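Local coordinates for protein alginate lyase (Paenibacillus sp. FPU-7, PDB 6KFN) that cleaves alginate, probably by the beta-elimination used by polysaccharide lyases, on a right-handed beta-helix scaffold, at residues 217-231 and 250-264. Numbering follows the deposited sequence.
Sequences VKGNDAVIRNNIGYR and WGQNATFTGNTVYLD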
ATOM      1  N   VAL A 217       1.442 -12.336  -4.223  1.00  3.81           N
ATOM      2  CA  VAL A 217       1.131 -11.879  -5.580  1.00  3.93           C
ATOM      3  C   VAL A 217       0.058 -12.787  -6.152  1.00  3.82           C
ATOM      4  O   VAL A 217       0.323 -13.957  -6.445  1.00  4.22           O
ATOM      5  CB  VAL A 217       2.345 -11.877  -6.501  1.00  4.27           C
ATOM      6  CG1 VAL A 217       1.944 -11.339  -7.865  1.00  5.21           C
ATOM      7  CG2 VAL A 217       3.494 -11.083  -5.905  1.00  4.90           C
ATOM      8  N   LYS A 218      -1.123 -12.249  -6.252  1.00  3.88           N
ATOM      9  CA  LYS A 218      -2.255 -12.936  -6.900  0.51  5.09           C
ATOM     10  C   LYS A 218      -2.693 -12.291  -8.237  1.00  3.80           C
ATOM     11  O   LYS A 218      -3.494 -12.802  -9.112  1.00  4.37           O
ATOM     12  CB  LYS A 218      -3.430 -13.060  -5.941  0.51 11.87           C
ATOM     13  CG  LYS A 218      -3.208 -14.159  -4.926  0.51 12.30           C
ATOM     14  CD  LYS A 218      -3.978 -13.972  -3.676  0.51 29.99           C
ATOM     15  CE  LYS A 218      -3.350 -12.842  -2.928  0.51 10.33           C
ATOM     16  NZ  LYS A 218      -3.522 -12.945  -1.458  0.51 13.98           N
ATOM     17  N   GLY A 219      -2.199 -11.032  -8.493  1.00  3.83           N
ATOM     18  CA  GLY A 219      -2.383 -10.366  -9.769  1.00  4.08           C
ATOM     19  C   GLY A 219      -1.357 -10.825 -10.788  1.00  4.07           C
ATOM     20  O   GLY A 219      -0.539 -11.707 -10.524  1.00  4.62           O
ATOM     21  N   ASN A 220      -1.454 -10.215 -11.967  1.00  4.04           N
ATOM     22  CA  ASN A 220      -0.597 -10.533 -13.096  1.00  3.86           C
ATOM     23  C   ASN A 220       0.388  -9.406 -13.366  1.00  3.71           C
ATOM     24  O   ASN A 220       0.155  -8.234 -13.033  1.00  4.25           O
ATOM     25  CB  ASN A 220      -1.391 -10.816 -14.360  1.00  4.33           C
ATOM     26  CG  ASN A 220      -2.081 -12.170 -14.292  1.00  4.61           C
ATOM     27  OD1 ASN A 220      -1.971 -12.893 -13.297  1.00  5.00           O
ATOM     28  ND2 ASN A 220      -2.790 -12.520 -15.340  1.00  5.44           N
ATOM     29  N   ASP A 221       1.496  -9.781 -14.014  1.00  4.03           N
ATOM     30  CA  ASP A 221       2.493  -8.814 -14.484  1.00  4.42           C
ATOM     31  C   ASP A 221       3.085  -7.972 -13.360  1.00  4.29           C
ATOM     32  O   ASP A 221       3.512  -6.840 -13.593  1.00  5.29           O
ATOM     33  CB  ASP A 221       1.962  -7.945 -15.633  1.00  4.56           C
ATOM     34  CG  ASP A 221       1.496  -8.744 -16.836  1.00  4.79           C
ATOM     35  OD1 ASP A 221       1.877  -9.935 -16.956  1.00  5.45           O
ATOM     36  OD2 ASP A 221       0.750  -8.150 -17.648  1.00  6.32           O
ATOM     37  N   ALA A 222       3.124  -8.512 -12.158  1.00  4.42           N
ATOM     38  CA  ALA A 222       3.719  -7.779 -11.051  1.00  4.56           C
ATOM     39  C   ALA A 222       5.228  -7.761 -11.225  1.00  4.53           C
ATOM     40  O   ALA A 222       5.834  -8.726 -11.681  1.00  5.81           O
ATOM     41  CB  ALA A 222       3.348  -8.430  -9.726  1.00  5.72           C
ATOM     42  N   VAL A 223       5.852  -6.642 -10.866  1.00  4.31           N
ATOM     43  CA  VAL A 223       7.295  -6.479 -10.905  1.00  4.95           C
ATOM     44  C   VAL A 223       7.746  -6.113  -9.504  1.00  4.47           C
ATOM     45  O   VAL A 223       7.400  -5.048  -9.009  1.00  5.24           O
ATOM     46  CB  VAL A 223       7.720  -5.422 -11.929  1.00  6.17           C
ATOM     47  CG1 VAL A 223       9.222  -5.203 -11.884  1.00  9.84           C
ATOM     48  CG2 VAL A 223       7.283  -5.840 -13.333  1.00  7.92           C
ATOM     49  N   ILE A 224       8.527  -7.001  -8.898  1.00  4.70           N
ATOM     50  CA  ILE A 224       8.998  -6.892  -7.531  1.00  4.27           C
ATOM     51  C   ILE A 224      10.520  -6.768  -7.647  1.00  4.27           C
ATOM     52  O   ILE A 224      11.196  -7.790  -7.863  1.00  4.69           O
ATOM     53  CB  ILE A 224       8.573  -8.105  -6.690  1.00  4.86           C
ATOM     54  CG1 ILE A 224       7.071  -8.412  -6.856  1.00  6.63           C
ATOM     55  CG2 ILE A 224       9.062  -7.964  -5.267  1.00  5.33           C
ATOM     56  CD1 ILE A 224       6.120  -7.327  -6.452  1.00 13.96           C
ATOM     57  N   ARG A 225      11.042  -5.556  -7.566  1.00  4.69           N
ATOM     58  CA  ARG A 225      12.437  -5.319  -7.886  1.00  5.07           C
ATOM     59  C   ARG A 225      13.154  -4.462  -6.846  1.00  4.65           C
ATOM     60  O   ARG A 225      12.662  -3.450  -6.369  1.00  4.98           O
ATOM     61  CB  ARG A 225      12.590  -4.671  -9.289  1.00  6.02           C
ATOM     62  CG  ARG A 225      11.946  -3.348  -9.463  1.00  6.63           C
ATOM     63  CD  ARG A 225      12.111  -2.834 -10.881  1.00  8.35           C
ATOM     64  NE  ARG A 225      11.418  -1.558 -11.097  1.00  9.19           N
ATOM     65  CZ  ARG A 225      10.833  -1.191 -12.209  1.00 11.59           C
ATOM     66  NH1 ARG A 225      10.839  -1.976 -13.273  1.00 16.97           N
ATOM     67  NH2 ARG A 225      10.219  -0.035 -12.242  1.00 14.08           N
ATOM     68  N   ASN A 226      14.375  -4.894  -6.521  1.00  4.96           N
ATOM     69  CA  ASN A 226      15.303  -4.054  -5.761  1.00  5.04           C
ATOM     70  C   ASN A 226      14.762  -3.703  -4.376  1.00  4.95           C
ATOM     71  O   ASN A 226      15.019  -2.600  -3.871  1.00  6.28           O
ATOM     72  CB  ASN A 226      15.690  -2.811  -6.559  1.00  5.93           C
ATOM     73  CG  ASN A 226      16.219  -3.209  -7.916  1.00  8.49           C
ATOM     74  OD1 ASN A 226      16.915  -4.220  -8.065  1.00 10.78           O
ATOM     75  ND2 ASN A 226      15.737  -2.525  -8.969  1.00 13.27           N
ATOM     76  N   ASN A 227      14.094  -4.647  -3.735  1.00  4.55           N
ATOM     77  CA  ASN A 227      13.571  -4.479  -2.379  1.00  4.51           C
ATOM     78  C   ASN A 227      14.453  -5.245  -1.391  1.00  4.78           C
ATOM     79  O   ASN A 227      15.168  -6.158  -1.769  1.00  6.16           O
ATOM     80  CB  ASN A 227      12.151  -4.988  -2.275  1.00  4.51           C
ATOM     81  CG  ASN A 227      11.242  -4.312  -3.291  1.00  4.28           C
ATOM     82  OD1 ASN A 227      10.953  -3.132  -3.196  1.00  4.61           O
ATOM     83  ND2 ASN A 227      10.779  -5.081  -4.282  1.00  4.55           N
ATOM     84  N   ILE A 228      14.332  -4.873  -0.119  1.00  4.46           N
ATOM     85  CA  ILE A 228      15.023  -5.553   0.976  1.00  4.60           C
ATOM     86  C   ILE A 228      13.981  -6.001   1.991  1.00  4.62           C
ATOM     87  O   ILE A 228      13.159  -5.185   2.426  1.00  5.59           O
ATOM     88  CB  ILE A 228      16.049  -4.619   1.670  1.00  5.53           C
ATOM     89  CG1 ILE A 228      17.088  -4.138   0.672  1.00  7.38           C
ATOM     90  CG2 ILE A 228      16.691  -5.362   2.848  1.00  7.11           C
ATOM     91  CD1 ILE A 228      17.973  -2.995   1.216  1.00 10.44           C
ATOM     92  N   GLY A 229      14.016  -7.284   2.356  1.00  4.59           N
ATOM     93  CA  GLY A 229      13.114  -7.799   3.376  1.00  4.67           C
ATOM     94  C   GLY A 229      13.853  -8.402   4.556  1.00  4.41           C
ATOM     95  O   GLY A 229      14.795  -9.171   4.376  1.00  5.45           O
ATOM     96  N   TYR A 230      13.386  -8.038   5.754  1.00  4.26           N
ATOM     97  CA  TYR A 230      13.951  -8.519   7.010  1.00  4.50           C
ATOM     98  C   TYR A 230      12.907  -9.355   7.734  1.00  4.38           C
ATOM     99  O   TYR A 230      11.901  -8.825   8.229  1.00  5.03           O
ATOM    100  CB  TYR A 230      14.350  -7.330   7.908  1.00  5.61           C
ATOM    101  CG  TYR A 230      15.409  -6.453   7.329  1.00  5.44           C
ATOM    102  CD1 TYR A 230      16.734  -6.839   7.335  1.00  6.14           C
ATOM    103  CD2 TYR A 230      15.119  -5.211   6.793  1.00  6.63           C
ATOM    104  CE1 TYR A 230      17.734  -6.035   6.835  1.00  7.06           C
ATOM    105  CE2 TYR A 230      16.105  -4.374   6.309  1.00  6.99           C
ATOM    106  CZ  TYR A 230      17.432  -4.788   6.341  1.00  6.81           C
ATOM    107  OH  TYR A 230      18.452  -4.007   5.857  1.00  8.54           O
ATOM    108  N   ARG A 231      13.136 -10.652   7.843  1.00  4.41           N
ATOM    109  CA  ARG A 231      12.229 -11.511   8.615  1.00  4.48           C
ATOM    110  C   ARG A 231      12.343 -11.253  10.125  1.00  4.38           C
ATOM    111  O   ARG A 231      11.380 -11.427  10.858  1.00  4.53           O
ATOM    112  CB  ARG A 231      12.497 -12.963   8.254  1.00  4.71           C
ATOM    113  CG  ARG A 231      11.638 -13.980   8.997  1.00  5.09           C
ATOM    114  CD  ARG A 231      11.824 -15.350   8.352  1.00  5.44           C
ATOM    115  NE  ARG A 231      11.181 -16.458   9.050  1.00  6.20           N
ATOM    116  CZ  ARG A 231      11.687 -17.102  10.097  1.00  6.60           C
ATOM    117  NH1 ARG A 231      12.814 -16.714  10.645  1.00  7.08           N
ATOM    118  NH2 ARG A 231      11.058 -18.171  10.586  1.00  9.97           N
ATOM    119  N   TRP A 250      -4.641 -16.121 -13.400  1.00  5.36           N
ATOM    120  CA  TRP A 250      -4.117 -15.078 -12.527  1.00  4.82           C
ATOM    121  C   TRP A 250      -2.964 -15.659 -11.711  1.00  4.52           C
ATOM    122  O   TRP A 250      -2.663 -16.846 -11.769  1.00  5.63           O
ATOM    123  CB  TRP A 250      -5.256 -14.461 -11.682  1.00  5.04           C
ATOM    124  CG  TRP A 250      -6.221 -13.720 -12.551  1.00  4.97           C
ATOM    125  CD1 TRP A 250      -7.373 -14.212 -13.123  1.00  5.26           C
ATOM    126  CD2 TRP A 250      -6.074 -12.389 -13.056  1.00  4.78           C
ATOM    127  NE1 TRP A 250      -7.958 -13.255 -13.917  1.00  5.50           N
ATOM    128  CE2 TRP A 250      -7.178 -12.137 -13.898  1.00  4.86           C
ATOM    129  CE3 TRP A 250      -5.101 -11.397 -12.909  1.00  4.81           C
ATOM    130  CZ2 TRP A 250      -7.316 -10.925 -14.594  1.00  5.36           C
ATOM    131  CZ3 TRP A 250      -5.245 -10.201 -13.579  1.00  5.32           C
ATOM    132  CH2 TRP A 250      -6.346  -9.975 -14.426  1.00  5.30           C
ATOM    133  N   GLY A 251      -2.250 -14.790 -10.992  1.00  4.43           N
ATOM    134  CA  GLY A 251      -0.990 -15.209 -10.376  1.00  4.31           C
ATOM    135  C   GLY A 251       0.041 -15.596 -11.410  1.00  4.47           C
ATOM    136  O   GLY A 251       0.826 -16.528 -11.201  1.00  4.95           O
ATOM    137  N   GLN A 252       0.052 -14.866 -12.536  1.00  4.53           N
ATOM    138  CA  GLN A 252       0.887 -15.177 -13.671  1.00  4.77           C
ATOM    139  C   GLN A 252       1.901 -14.082 -13.936  1.00  4.72           C
ATOM    140  O   GLN A 252       1.631 -12.877 -13.781  1.00  4.69           O
ATOM    141  CB  GLN A 252       0.066 -15.428 -14.933  1.00  5.95           C
ATOM    142  CG  GLN A 252      -0.959 -16.540 -14.764  1.00  7.56           C
ATOM    143  CD  GLN A 252      -0.328 -17.881 -14.473  1.00  6.44           C
ATOM    144  OE1 GLN A 252       0.618 -18.332 -15.103  1.00  8.38           O
ATOM    145  NE2 GLN A 252      -0.861 -18.561 -13.467  1.00  8.39           N
ATOM    146  N   ASN A 253       3.060 -14.500 -14.446  1.00  4.84           N
ATOM    147  CA  ASN A 253       4.075 -13.578 -14.915  1.00  5.08           C
ATOM    148  C   ASN A 253       4.485 -12.580 -13.844  1.00  4.94           C
ATOM    149  O   ASN A 253       4.609 -11.394 -14.104  1.00  6.47           O
ATOM    150  CB  ASN A 253       3.655 -12.863 -16.207  1.00  5.46           C
ATOM    151  CG  ASN A 253       4.800 -12.118 -16.848  1.00  6.68           C
ATOM    152  OD1 ASN A 253       5.945 -12.625 -16.901  1.00 10.36           O
ATOM    153  ND2 ASN A 253       4.533 -10.933 -17.365  1.00  6.39           N
ATOM    154  N   ALA A 254       4.718 -13.059 -12.625  1.00  4.96           N
ATOM    155  CA  ALA A 254       5.324 -12.239 -11.582  1.00  5.43           C
ATOM    156  C   ALA A 254       6.842 -12.233 -11.772  1.00  6.47           C
ATOM    157  O   ALA A 254       7.419 -13.279 -12.039  1.00 16.61           O
ATOM    158  CB  ALA A 254       5.007 -12.805 -10.207  1.00  6.49           C
ATOM    159  N   THR A 255       7.478 -11.098 -11.697  1.00  4.76           N
ATOM    160  CA  THR A 255       8.916 -10.984 -11.878  1.00  5.35           C
ATOM    161  C   THR A 255       9.554 -10.498 -10.583  1.00  5.35           C
ATOM    162  O   THR A 255       9.119  -9.504 -10.030  1.00  7.31           O
ATOM    163  CB  THR A 255       9.240 -10.021 -13.026  1.00  6.68           C
ATOM    164  OG1 THR A 255       8.654 -10.489 -14.223  1.00  7.81           O
ATOM    165  CG2 THR A 255      10.743  -9.824 -13.188  1.00 11.05           C
ATOM    166  N   PHE A 256      10.603 -11.198 -10.142  1.00  4.86           N
ATOM    167  CA  PHE A 256      11.326 -10.864  -8.920  1.00  4.99           C
ATOM    168  C   PHE A 256      12.792 -10.691  -9.265  1.00  5.18           C
ATOM    169  O   PHE A 256      13.477 -11.677  -9.559  1.00  6.25           O
ATOM    170  CB  PHE A 256      11.197 -11.991  -7.874  1.00  5.27           C
ATOM    171  CG  PHE A 256       9.792 -12.218  -7.407  1.00  5.19           C
ATOM    172  CD1 PHE A 256       8.920 -13.067  -8.088  1.00  5.31           C
ATOM    173  CD2 PHE A 256       9.311 -11.581  -6.258  1.00  5.80           C
ATOM    174  CE1 PHE A 256       7.630 -13.273  -7.653  1.00  5.57           C
ATOM    175  CE2 PHE A 256       8.002 -11.783  -5.823  1.00  5.29           C
ATOM    176  CZ  PHE A 256       7.169 -12.642  -6.511  1.00  5.61           C
ATOM    177  N   THR A 257      13.281  -9.453  -9.242  1.00  5.36           N
ATOM    178  CA  THR A 257      14.671  -9.209  -9.586  1.00  6.09           C
ATOM    179  C   THR A 257      15.339  -8.327  -8.559  1.00  5.31           C
ATOM    180  O   THR A 257      14.784  -7.345  -8.083  1.00  5.79           O
ATOM    181  CB  THR A 257      14.865  -8.631 -10.977  1.00  7.84           C
ATOM    182  OG1 THR A 257      14.170  -7.422 -11.055  1.00  9.31           O
ATOM    183  CG2 THR A 257      14.364  -9.567 -12.032  1.00 10.57           C
ATOM    184  N   GLY A 258      16.597  -8.654  -8.243  1.00  5.66           N
ATOM    185  CA  GLY A 258      17.422  -7.749  -7.473  1.00  5.89           C
ATOM    186  C   GLY A 258      16.996  -7.555  -6.029  1.00  5.64           C
ATOM    187  O   GLY A 258      17.404  -6.546  -5.441  1.00  6.37           O
ATOM    188  N   ASN A 259      16.212  -8.451  -5.463  1.00  4.94           N
ATOM    189  CA  ASN A 259      15.763  -8.311  -4.083  1.00  5.27           C
ATOM    190  C   ASN A 259      16.784  -8.979  -3.155  1.00  5.34           C
ATOM    191  O   ASN A 259      17.443  -9.928  -3.557  1.00  8.03           O
ATOM    192  CB  ASN A 259      14.393  -8.979  -3.888  1.00  4.85           C
ATOM    193  CG  ASN A 259      13.343  -8.367  -4.787  1.00  4.55           C
ATOM    194  OD1 ASN A 259      12.873  -7.263  -4.547  1.00  4.99           O
ATOM    195  ND2 ASN A 259      12.978  -9.081  -5.848  1.00  4.91           N
ATOM    196  N   THR A 260      16.866  -8.507  -1.922  1.00  5.04           N
ATOM    197  CA  THR A 260      17.700  -9.095  -0.900  1.00  5.12           C
ATOM    198  C   THR A 260      16.831  -9.403   0.300  1.00  4.70           C
ATOM    199  O   THR A 260      16.119  -8.510   0.787  1.00  5.40           O
ATOM    200  CB  THR A 260      18.835  -8.155  -0.509  1.00  6.50           C
ATOM    201  OG1 THR A 260      19.635  -7.896  -1.656  1.00  9.30           O
ATOM    202  CG2 THR A 260      19.704  -8.801   0.571  1.00  9.12           C
ATOM    203  N   VAL A 261      16.864 -10.641   0.756  1.00  4.82           N
ATOM    204  CA  VAL A 261      16.051 -11.054   1.877  1.00  4.89           C
ATOM    205  C   VAL A 261      16.883 -11.756   2.923  1.00  4.89           C
ATOM    206  O   VAL A 261      17.715 -12.617   2.632  1.00  5.59           O
ATOM    207  CB  VAL A 261      14.834 -11.889   1.413  1.00  5.15           C
ATOM    208  CG1 VAL A 261      13.882 -11.036   0.563  1.00  5.68           C
ATOM    209  CG2 VAL A 261      15.236 -13.149   0.649  1.00  6.04           C
ATOM    210  N   TYR A 262      16.595 -11.398   4.180  1.00  4.81           N
ATOM    211  CA  TYR A 262      17.269 -11.902   5.366  1.00  4.87           C
ATOM    212  C   TYR A 262      16.255 -12.756   6.101  1.00  5.05           C
ATOM    213  O   TYR A 262      15.360 -12.236   6.791  1.00  5.53           O
ATOM    214  CB  TYR A 262      17.786 -10.731   6.224  1.00  6.00           C
ATOM    215  CG  TYR A 262      18.788  -9.872   5.528  1.00  5.53           C
ATOM    216  CD1 TYR A 262      20.146 -10.183   5.552  1.00  5.68           C
ATOM    217  CD2 TYR A 262      18.399  -8.754   4.793  1.00  6.26           C
ATOM    218  CE1 TYR A 262      21.071  -9.436   4.868  1.00  6.23           C
ATOM    219  CE2 TYR A 262      19.304  -8.000   4.102  1.00  6.90           C
ATOM    220  CZ  TYR A 262      20.665  -8.324   4.141  1.00  6.28           C
ATOM    221  OH  TYR A 262      21.598  -7.600   3.461  1.00  7.68           O
ATOM    222  N   LEU A 263      16.366 -14.075   5.920  1.00  4.97           N
ATOM    223  CA  LEU A 263      15.351 -15.037   6.310  1.00  5.10           C
ATOM    224  C   LEU A 263      15.731 -15.932   7.488  1.00  5.46           C
ATOM    225  O   LEU A 263      14.972 -16.837   7.816  1.00  5.85           O
ATOM    226  CB  LEU A 263      14.928 -15.879   5.110  1.00  5.51           C
ATOM    227  CG  LEU A 263      14.334 -15.057   3.950  1.00  5.32           C
ATOM    228  CD1 LEU A 263      14.007 -15.970   2.767  1.00  5.74           C
ATOM    229  CD2 LEU A 263      13.154 -14.222   4.351  1.00  7.55           C
ATOM    230  N   ASP A 264      16.887 -15.659   8.129  1.00  5.58           N
ATOM    231  CA  ASP A 264      17.307 -16.227   9.404  1.00  6.44           C
ATOM    232  C   ASP A 264      17.784 -17.677   9.341  1.00  7.00           C
ATOM    233  O   ASP A 264      18.832 -18.002   9.919  1.00  8.80           O
ATOM    234  CB  ASP A 264      16.239 -16.107  10.493  1.00  6.67           C
ATOM    235  CG  ASP A 264      15.753 -14.683  10.621  1.00  6.98           C
ATOM    236  OD1 ASP A 264      16.589 -13.800  10.944  1.00 10.69           O
ATOM    237  OD2 ASP A 264      14.570 -14.426  10.378  1.00  6.23           O
TER
HETATM  238  O   HOH W   1       2.190 -11.310 -11.318  1.00  4.57           O
HETATM  239  O   HOH W   2       6.195  -9.257 -14.384  1.00  6.60           O
HETATM  240  O   HOH W   3      16.248  -5.665 -10.448  1.00 14.83           O
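Asn227 and Asn259 lie side by side at the bend between two strand pairs, their amide planes 12° apart, and illustrate how turns of a solenoid stack like on like. Asn259 OD1 accepts two bonds, from Asn227 ND2 (3.0 Å, in the carbonyl plane) and Asn227 N. Asn259 ND2 reaches Ile224 O at 3.0 Å, from above the Ile224 carbonyl plane, so the flip of the Asn259 amide is fixed. With an alanine here, Asn227 N and ND2 would probably lose their shared acceptor and Ile224 O one of its two donors. Before the bend, on the buried face, Ile224 CB packs 3.6 Å from Phe256 CD2. After it, on the opposite face, the near-parallel rings of Tyr230 and Tyr262 are slid apart, centroids 5.2 Å distant. Arg231 NH1 forms a salt bridge to Asp264 OD2 (2.9 Å), which Gly233 N also binds. Strands 223-225 and 254-257 run parallel (8°), as do 228-230 and 260-262 (6°), joined by bonds such as Gly229 N to Thr260 O. Asn227 OD1 accepts from Ser198 N, and Asn284 OD1 from Asn259 N. In-register parallel strands with an asparagine ladder at a bend characterise the right-handed beta-helix of pectate lyase-like proteins.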